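Local structure of interleukin-2 receptor subunit beta (Mus musculus, 6DG5) at residues 71-83 and 93-105. The protein serves as the beta subunit of the interleukin-2 receptor, probably binding interleukin-2 and passing on its mitogenic signal, and probably also takes part in the response to interleukin-15. Numbering follows the deposited sequence.
Sequences QSLTSVDLLDINV and RVKTCDFHPFDNL
Residues 79-83 and 93-99 run antiparallel (166° between their N-to-C directions) as the two arms of a beta hairpin, with Ile81 opposite Cys97 and Val83 opposite Lys95 as hydrogen-bonded pairs. Near the turn, Val83 O accepts both Val94 N (2.7 Å) and Lys95 N (3.1 Å), a classic beta bulge. On one face of the hairpin, Asn82 and Thr96 lie side by side, an amide oxygen suiting a hydroxyl neighbour. Thr96 holds OG1 anti to its own nitrogen (chi1 177°), which lets the hydroxyl donate to Asn82 OD1 at 2.7 Å from outside the amide plane. The Arg93 guanidinium lies nearly parallel to that amide, with OD1 over its face rather than at an N-H. Were Asn82 replaced by an alanine, the Thr96 hydroxyl would probably lose this acceptor and the guanidinium face the oxygen above it. Next along, the carboxylates of Asp80 and Asp98 stand almost perpendicular; Lys38, touching Asp80, may ease their repulsion. Leu78 offers a methyl to a flat ring: its CD1 sits over His100, 3.6 Å from the centroid, a CH-pi contact. The face carrying Leu79, Ile81 and Phe99 is mainly apolar. Phe99 receives Leu79 CD1 at its CD2 (3.6 Å), while Ile81 CD1 reaches its CB and CG. Past the strands, the Leu73 side chain crosses that of Pro101 at about a right angle, CD1 meeting CG at 3.7 Å, and Gln71 NE2 meets the Phe102 edge while donating straight to Leu73 O (2.7 Å); Gln71 OE1 bonds Arg15 and Ser133. In this N-terminal domain of a type I cytokine receptor, strand 79-86 lies between 33-39 and 91-99; Ile81 packs on strands 8-12 and 17-23, Phe99 on Val18 of the latter, and the Cys97-Cys5 disulfide ties strand 91-99 to the chain's beginning.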
ATOM      1  N   GLN B  71       1.192  -0.898  16.683  1.00 23.51           N
ATOM      2  CA  GLN B  71       1.700   0.251  15.933  1.00 23.17           C
ATOM      3  C   GLN B  71       1.979   1.377  16.918  1.00 30.84           C
ATOM      4  O   GLN B  71       1.121   2.213  17.204  1.00 29.60           O
ATOM      5  CB  GLN B  71       0.712   0.678  14.855  1.00 23.97           C
ATOM      6  CG  GLN B  71       1.288   1.668  13.854  1.00 23.67           C
ATOM      7  CD  GLN B  71       2.427   1.076  13.054  1.00 38.09           C
ATOM      8  OE1 GLN B  71       2.326  -0.036  12.539  1.00 40.60           O
ATOM      9  NE2 GLN B  71       3.528   1.810  12.958  1.00 31.21           N
ATOM     10  N   SER B  72       3.211   1.414  17.430  1.00 22.96           N
ATOM     11  CA  SER B  72       3.549   2.377  18.471  1.00 23.57           C
ATOM     12  C   SER B  72       3.919   3.743  17.907  1.00 28.82           C
ATOM     13  O   SER B  72       3.792   4.749  18.612  1.00 39.15           O
ATOM     14  CB  SER B  72       4.697   1.841  19.329  1.00 54.39           C
ATOM     15  OG  SER B  72       5.889   1.739  18.572  1.00 59.86           O
ATOM     16  N   LEU B  73       4.373   3.805  16.659  1.00 26.75           N
ATOM     17  CA  LEU B  73       4.800   5.054  16.047  1.00 23.45           C
ATOM     18  C   LEU B  73       4.125   5.230  14.694  1.00 23.79           C
ATOM     19  O   LEU B  73       3.650   4.270  14.083  1.00 23.35           O
ATOM     20  CB  LEU B  73       6.322   5.102  15.876  1.00 22.57           C
ATOM     21  CG  LEU B  73       7.160   5.068  17.152  1.00 22.47           C
ATOM     22  CD1 LEU B  73       8.625   4.850  16.812  1.00 21.71           C
ATOM     23  CD2 LEU B  73       6.981   6.354  17.942  1.00 23.62           C
ATOM     24  N   THR B  74       4.100   6.473  14.228  1.00 24.74           N
ATOM     25  CA  THR B  74       3.484   6.838  12.959  1.00 29.80           C
ATOM     26  C   THR B  74       4.502   7.534  12.063  1.00 28.77           C
ATOM     27  O   THR B  74       5.671   7.705  12.416  1.00 25.67           O
ATOM     28  CB  THR B  74       2.264   7.736  13.174  1.00 27.33           C
ATOM     29  OG1 THR B  74       2.601   8.803  14.069  1.00 32.45           O
ATOM     30  CG2 THR B  74       1.121   6.937  13.752  1.00 27.69           C
ATOM     31  N   SER B  75       4.030   7.940  10.882  1.00 32.60           N
ATOM     32  CA  SER B  75       4.897   8.604   9.919  1.00 27.59           C
ATOM     33  C   SER B  75       5.254  10.015  10.364  1.00 27.78           C
ATOM     34  O   SER B  75       6.333  10.516  10.027  1.00 35.35           O
ATOM     35  CB  SER B  75       4.218   8.638   8.552  1.00 31.92           C
ATOM     36  OG  SER B  75       3.426   7.480   8.354  1.00 35.29           O
ATOM     37  N   VAL B  76       4.365  10.671  11.116  1.00 28.98           N
ATOM     38  CA  VAL B  76       4.600  12.041  11.556  1.00 30.39           C
ATOM     39  C   VAL B  76       5.261  12.111  12.927  1.00 40.35           C
ATOM     40  O   VAL B  76       5.514  13.216  13.427  1.00 45.59           O
ATOM     41  CB  VAL B  76       3.277  12.837  11.562  1.00 32.41           C
ATOM     42  CG1 VAL B  76       2.528  12.625  10.254  1.00 33.16           C
ATOM     43  CG2 VAL B  76       2.415  12.430  12.740  1.00 35.97           C
ATOM     44  N   ASP B  77       5.554  10.971  13.546  1.00 31.87           N
ATOM     45  CA  ASP B  77       6.192  10.961  14.852  1.00 33.81           C
ATOM     46  C   ASP B  77       7.649  11.398  14.750  1.00 37.67           C
ATOM     47  O   ASP B  77       8.301  11.246  13.713  1.00 37.60           O
ATOM     48  CB  ASP B  77       6.107   9.567  15.476  1.00 34.52           C
ATOM     49  CG  ASP B  77       4.990   9.448  16.495  1.00 34.17           C
ATOM     50  OD1 ASP B  77       5.132   9.995  17.607  1.00 31.78           O
ATOM     51  OD2 ASP B  77       3.965   8.807  16.187  1.00 33.58           O
ATOM     52  N   LEU B  78       8.152  11.962  15.846  1.00 40.03           N
ATOM     53  CA  LEU B  78       9.548  12.383  15.936  1.00 40.11           C
ATOM     54  C   LEU B  78       9.948  12.307  17.401  1.00 40.78           C
ATOM     55  O   LEU B  78       9.474  13.106  18.212  1.00 41.87           O
ATOM     56  CB  LEU B  78       9.739  13.794  15.390  1.00 41.74           C
ATOM     57  CG  LEU B  78      11.098  14.442  15.667  1.00 44.60           C
ATOM     58  CD1 LEU B  78      12.198  13.740  14.891  1.00 43.86           C
ATOM     59  CD2 LEU B  78      11.070  15.930  15.347  1.00 52.83           C
ATOM     60  N   LEU B  79      10.809  11.352  17.741  1.00 41.65           N
ATOM     61  CA  LEU B  79      11.246  11.164  19.115  1.00 45.79           C
ATOM     62  C   LEU B  79      12.713  11.548  19.255  1.00 42.83           C
ATOM     63  O   LEU B  79      13.534  11.242  18.384  1.00 45.41           O
ATOM     64  CB  LEU B  79      11.016   9.720  19.578  1.00 43.63           C
ATOM     65  CG  LEU B  79      11.560   8.538  18.778  1.00 41.69           C
ATOM     66  CD1 LEU B  79      12.944   8.173  19.250  1.00 52.60           C
ATOM     67  CD2 LEU B  79      10.628   7.352  18.921  1.00 35.75           C
ATOM     68  N   ASP B  80      13.031  12.231  20.352  1.00 37.98           N
ATOM     69  CA  ASP B  80      14.384  12.702  20.622  1.00 36.58           C
ATOM     70  C   ASP B  80      15.156  11.601  21.338  1.00 30.28           C
ATOM     71  O   ASP B  80      14.820  11.231  22.468  1.00 33.53           O
ATOM     72  CB  ASP B  80      14.352  13.979  21.459  1.00 47.86           C
ATOM     73  CG  ASP B  80      13.567  15.091  20.793  1.00 62.05           C
ATOM     74  OD1 ASP B  80      12.401  14.854  20.418  1.00 65.32           O
ATOM     75  OD2 ASP B  80      14.112  16.207  20.655  1.00 67.65           O
ATOM     76  N   ILE B  81      16.192  11.083  20.687  1.00 27.79           N
ATOM     77  CA  ILE B  81      17.041  10.052  21.271  1.00 27.51           C
ATOM     78  C   ILE B  81      18.243  10.723  21.924  1.00 48.38           C
ATOM     79  O   ILE B  81      19.001  11.444  21.266  1.00 52.62           O
ATOM     80  CB  ILE B  81      17.483   9.029  20.218  1.00 26.64           C
ATOM     81  CG1 ILE B  81      16.329   8.082  19.906  1.00 25.31           C
ATOM     82  CG2 ILE B  81      18.672   8.235  20.718  1.00 26.95           C
ATOM     83  CD1 ILE B  81      16.507   7.295  18.637  1.00 43.45           C
ATOM     84  N   ASN B  82      18.408  10.489  23.223  1.00 29.31           N
ATOM     85  CA  ASN B  82      19.505  11.044  23.998  1.00 30.76           C
ATOM     86  C   ASN B  82      20.311   9.909  24.613  1.00 40.62           C
ATOM     87  O   ASN B  82      19.743   8.930  25.107  1.00 44.73           O
ATOM     88  CB  ASN B  82      18.991  11.974  25.102  1.00 31.58           C
ATOM     89  CG  ASN B  82      18.012  13.007  24.585  1.00 46.16           C
ATOM     90  OD1 ASN B  82      18.391  14.130  24.256  1.00 49.40           O
ATOM     91  ND2 ASN B  82      16.740  12.632  24.513  1.00 42.80           N
ATOM     92  N   VAL B  83      21.632  10.043  24.575  1.00 36.51           N
ATOM     93  CA  VAL B  83      22.542   9.087  25.196  1.00 36.21           C
ATOM     94  C   VAL B  83      23.127   9.743  26.435  1.00 45.44           C
ATOM     95  O   VAL B  83      23.785  10.788  26.343  1.00 52.73           O
ATOM     96  CB  VAL B  83      23.651   8.642  24.232  1.00 33.15           C
ATOM     97  CG1 VAL B  83      24.553   7.618  24.907  1.00 34.05           C
ATOM     98  CG2 VAL B  83      23.047   8.074  22.960  1.00 38.50           C
ATOM     99  N   ARG B  93      24.721  14.143  29.737  1.00 40.98           N
ATOM    100  CA  ARG B  93      24.181  13.956  28.394  1.00 44.61           C
ATOM    101  C   ARG B  93      25.327  13.903  27.391  1.00 48.37           C
ATOM    102  O   ARG B  93      25.999  14.911  27.147  1.00 55.61           O
ATOM    103  CB  ARG B  93      23.204  15.078  28.053  1.00 50.46           C
ATOM    104  CG  ARG B  93      22.318  14.784  26.849  1.00 57.76           C
ATOM    105  CD  ARG B  93      21.470  15.992  26.478  1.00 68.54           C
ATOM    106  NE  ARG B  93      20.038  15.718  26.573  1.00 79.28           N
ATOM    107  CZ  ARG B  93      19.087  16.600  26.280  1.00 82.12           C
ATOM    108  NH1 ARG B  93      19.415  17.818  25.870  1.00 88.34           N
ATOM    109  NH2 ARG B  93      17.809  16.267  26.395  1.00 79.86           N
ATOM    110  N   VAL B  94      25.554  12.729  26.811  1.00 44.56           N
ATOM    111  CA  VAL B  94      26.643  12.542  25.856  1.00 40.19           C
ATOM    112  C   VAL B  94      26.208  12.897  24.442  1.00 57.86           C
ATOM    113  O   VAL B  94      26.905  13.625  23.730  1.00 63.34           O
ATOM    114  CB  VAL B  94      27.171  11.095  25.938  1.00 40.00           C
ATOM    115  CG1 VAL B  94      28.129  10.814  24.795  1.00 40.67           C
ATOM    116  CG2 VAL B  94      27.851  10.857  27.278  1.00 41.62           C
ATOM    117  N   LYS B  95      25.055  12.388  24.015  1.00 49.75           N
ATOM    118  CA  LYS B  95      24.522  12.673  22.691  1.00 45.55           C
ATOM    119  C   LYS B  95      23.042  13.009  22.799  1.00 52.07           C
ATOM    120  O   LYS B  95      22.352  12.563  23.720  1.00 55.46           O
ATOM    121  CB  LYS B  95      24.716  11.489  21.731  1.00 36.69           C
ATOM    122  CG  LYS B  95      26.110  11.382  21.132  1.00 40.38           C
ATOM    123  CD  LYS B  95      26.155  10.307  20.058  1.00 49.97           C
ATOM    124  CE  LYS B  95      27.384  10.442  19.170  1.00 58.70           C
ATOM    125  NZ  LYS B  95      28.653  10.185  19.902  1.00 62.81           N
ATOM    126  N   THR B  96      22.564  13.807  21.846  1.00 54.75           N
ATOM    127  CA  THR B  96      21.147  14.129  21.734  1.00 58.15           C
ATOM    128  C   THR B  96      20.822  14.322  20.261  1.00 56.28           C
ATOM    129  O   THR B  96      21.545  15.030  19.555  1.00 55.73           O
ATOM    130  CB  THR B  96      20.785  15.381  22.551  1.00 66.64           C
ATOM    131  OG1 THR B  96      19.404  15.706  22.350  1.00 85.88           O
ATOM    132  CG2 THR B  96      21.655  16.579  22.166  1.00 62.18           C
ATOM    133  N   CYS B  97      19.758  13.671  19.790  1.00 58.04           N
ATOM    134  CA  CYS B  97      19.467  13.702  18.364  1.00 65.72           C
ATOM    135  C   CYS B  97      17.987  13.478  18.096  1.00 64.52           C
ATOM    136  O   CYS B  97      17.257  12.908  18.911  1.00 68.87           O
ATOM    137  CB  CYS B  97      20.283  12.659  17.595  1.00 74.17           C
ATOM    138  SG  CYS B  97      21.254  11.524  18.600  1.00 83.29           S
ATOM    139  N   ASP B  98      17.567  13.938  16.921  1.00 59.92           N
ATOM    140  CA  ASP B  98      16.236  13.689  16.397  1.00 56.42           C
ATOM    141  C   ASP B  98      16.221  12.374  15.631  1.00 40.65           C
ATOM    142  O   ASP B  98      17.244  11.924  15.108  1.00 44.18           O
ATOM    143  CB  ASP B  98      15.790  14.832  15.484  1.00 68.47           C
ATOM    144  CG  ASP B  98      15.755  16.168  16.198  1.00 80.72           C
ATOM    145  OD1 ASP B  98      15.328  16.207  17.370  1.00 83.85           O
ATOM    146  OD2 ASP B  98      16.160  17.181  15.590  1.00 86.15           O
ATOM    147  N   PHE B  99      15.044  11.759  15.569  1.00 28.34           N
ATOM    148  CA  PHE B  99      14.905  10.440  14.965  1.00 27.25           C
ATOM    149  C   PHE B  99      13.540  10.343  14.309  1.00 35.52           C
ATOM    150  O   PHE B  99      12.516  10.409  14.997  1.00 43.39           O
ATOM    151  CB  PHE B  99      15.083   9.341  16.016  1.00 29.03           C
ATOM    152  CG  PHE B  99      14.788   7.958  15.509  1.00 37.43           C
ATOM    153  CD1 PHE B  99      15.688   7.299  14.688  1.00 40.71           C
ATOM    154  CD2 PHE B  99      13.615   7.311  15.864  1.00 45.15           C
ATOM    155  CE1 PHE B  99      15.419   6.025  14.222  1.00 43.99           C
ATOM    156  CE2 PHE B  99      13.342   6.037  15.402  1.00 48.88           C
ATOM    157  CZ  PHE B  99      14.244   5.394  14.581  1.00 47.73           C
ATOM    158  N   HIS B 100      13.528  10.188  12.986  1.00 34.68           N
ATOM    159  CA  HIS B 100      12.291   9.994  12.246  1.00 33.14           C
ATOM    160  C   HIS B 100      12.107   8.508  11.991  1.00 32.82           C
ATOM    161  O   HIS B 100      12.895   7.916  11.235  1.00 37.59           O
ATOM    162  CB  HIS B 100      12.319  10.769  10.932  1.00 35.04           C
ATOM    163  CG  HIS B 100      12.381  12.252  11.117  1.00 36.25           C
ATOM    164  ND1 HIS B 100      13.569  12.939  11.242  1.00 37.02           N
ATOM    165  CD2 HIS B 100      11.400  13.179  11.215  1.00 37.64           C
ATOM    166  CE1 HIS B 100      13.318  14.227  11.396  1.00 37.88           C
ATOM    167  NE2 HIS B 100      12.009  14.399  11.383  1.00 40.03           N
ATOM    168  N   PRO B 101      11.096   7.868  12.584  1.00 23.18           N
ATOM    169  CA  PRO B 101      11.070   6.396  12.593  1.00 21.87           C
ATOM    170  C   PRO B 101      10.882   5.770  11.223  1.00 37.13           C
ATOM    171  O   PRO B 101      11.559   4.784  10.905  1.00 42.16           O
ATOM    172  CB  PRO B 101       9.892   6.079  13.530  1.00 27.39           C
ATOM    173  CG  PRO B 101       9.677   7.330  14.327  1.00 28.16           C
ATOM    174  CD  PRO B 101      10.017   8.448  13.398  1.00 23.83           C
ATOM    175  N   PHE B 102       9.982   6.298  10.401  1.00 34.09           N
ATOM    176  CA  PHE B 102       9.718   5.674   9.110  1.00 30.66           C
ATOM    177  C   PHE B 102      10.728   6.063   8.039  1.00 28.66           C
ATOM    178  O   PHE B 102      10.593   5.621   6.894  1.00 22.04           O
ATOM    179  CB  PHE B 102       8.298   6.005   8.651  1.00 30.52           C
ATOM    180  CG  PHE B 102       7.252   5.135   9.278  1.00 21.89           C
ATOM    181  CD1 PHE B 102       6.791   5.394  10.556  1.00 30.33           C
ATOM    182  CD2 PHE B 102       6.739   4.047   8.594  1.00 21.24           C
ATOM    183  CE1 PHE B 102       5.831   4.590  11.137  1.00 32.18           C
ATOM    184  CE2 PHE B 102       5.779   3.240   9.167  1.00 21.01           C
ATOM    185  CZ  PHE B 102       5.325   3.512  10.442  1.00 31.73           C
ATOM    186  N   ASP B 103      11.726   6.873   8.383  1.00 28.16           N
ATOM    187  CA  ASP B 103      12.882   7.094   7.525  1.00 38.15           C
ATOM    188  C   ASP B 103      14.063   6.214   7.912  1.00 38.65           C
ATOM    189  O   ASP B 103      15.084   6.230   7.219  1.00 43.06           O
ATOM    190  CB  ASP B 103      13.300   8.569   7.560  1.00 48.35           C
ATOM    191  CG  ASP B 103      12.217   9.493   7.032  1.00 59.28           C
ATOM    192  OD1 ASP B 103      11.455   9.072   6.137  1.00 62.17           O
ATOM    193  OD2 ASP B 103      12.122  10.641   7.513  1.00 62.99           O
ATOM    194  N   ASN B 104      13.941   5.444   8.998  1.00 31.96           N
ATOM    195  CA  ASN B 104      14.990   4.544   9.473  1.00 26.61           C
ATOM    196  C   ASN B 104      14.361   3.175   9.745  1.00 29.70           C
ATOM    197  O   ASN B 104      14.309   2.710  10.884  1.00 30.39           O
ATOM    198  CB  ASN B 104      15.672   5.107  10.722  1.00 30.18           C
ATOM    199  CG  ASN B 104      16.555   6.304  10.419  1.00 45.59           C
ATOM    200  OD1 ASN B 104      16.075   7.358   9.998  1.00 55.08           O
ATOM    201  ND2 ASN B 104      17.857   6.148  10.638  1.00 51.69           N
ATOM    202  N   LEU B 105      13.888   2.527   8.684  1.00 28.29           N
ATOM    203  CA  LEU B 105      13.179   1.260   8.794  1.00 20.65           C
ATOM    204  C   LEU B 105      14.121   0.097   8.520  1.00 26.62           C
ATOM    205  O   LEU B 105      14.839   0.094   7.513  1.00 33.87           O
ATOM    206  CB  LEU B 105      11.998   1.215   7.824  1.00 18.82           C
ATOM    207  CG  LEU B 105      10.753   2.011   8.212  1.00 22.42           C
ATOM    208  CD1 LEU B 105       9.702   1.901   7.122  1.00 18.74           C
ATOM    209  CD2 LEU B 105      10.200   1.520   9.539  1.00 25.96           C
TER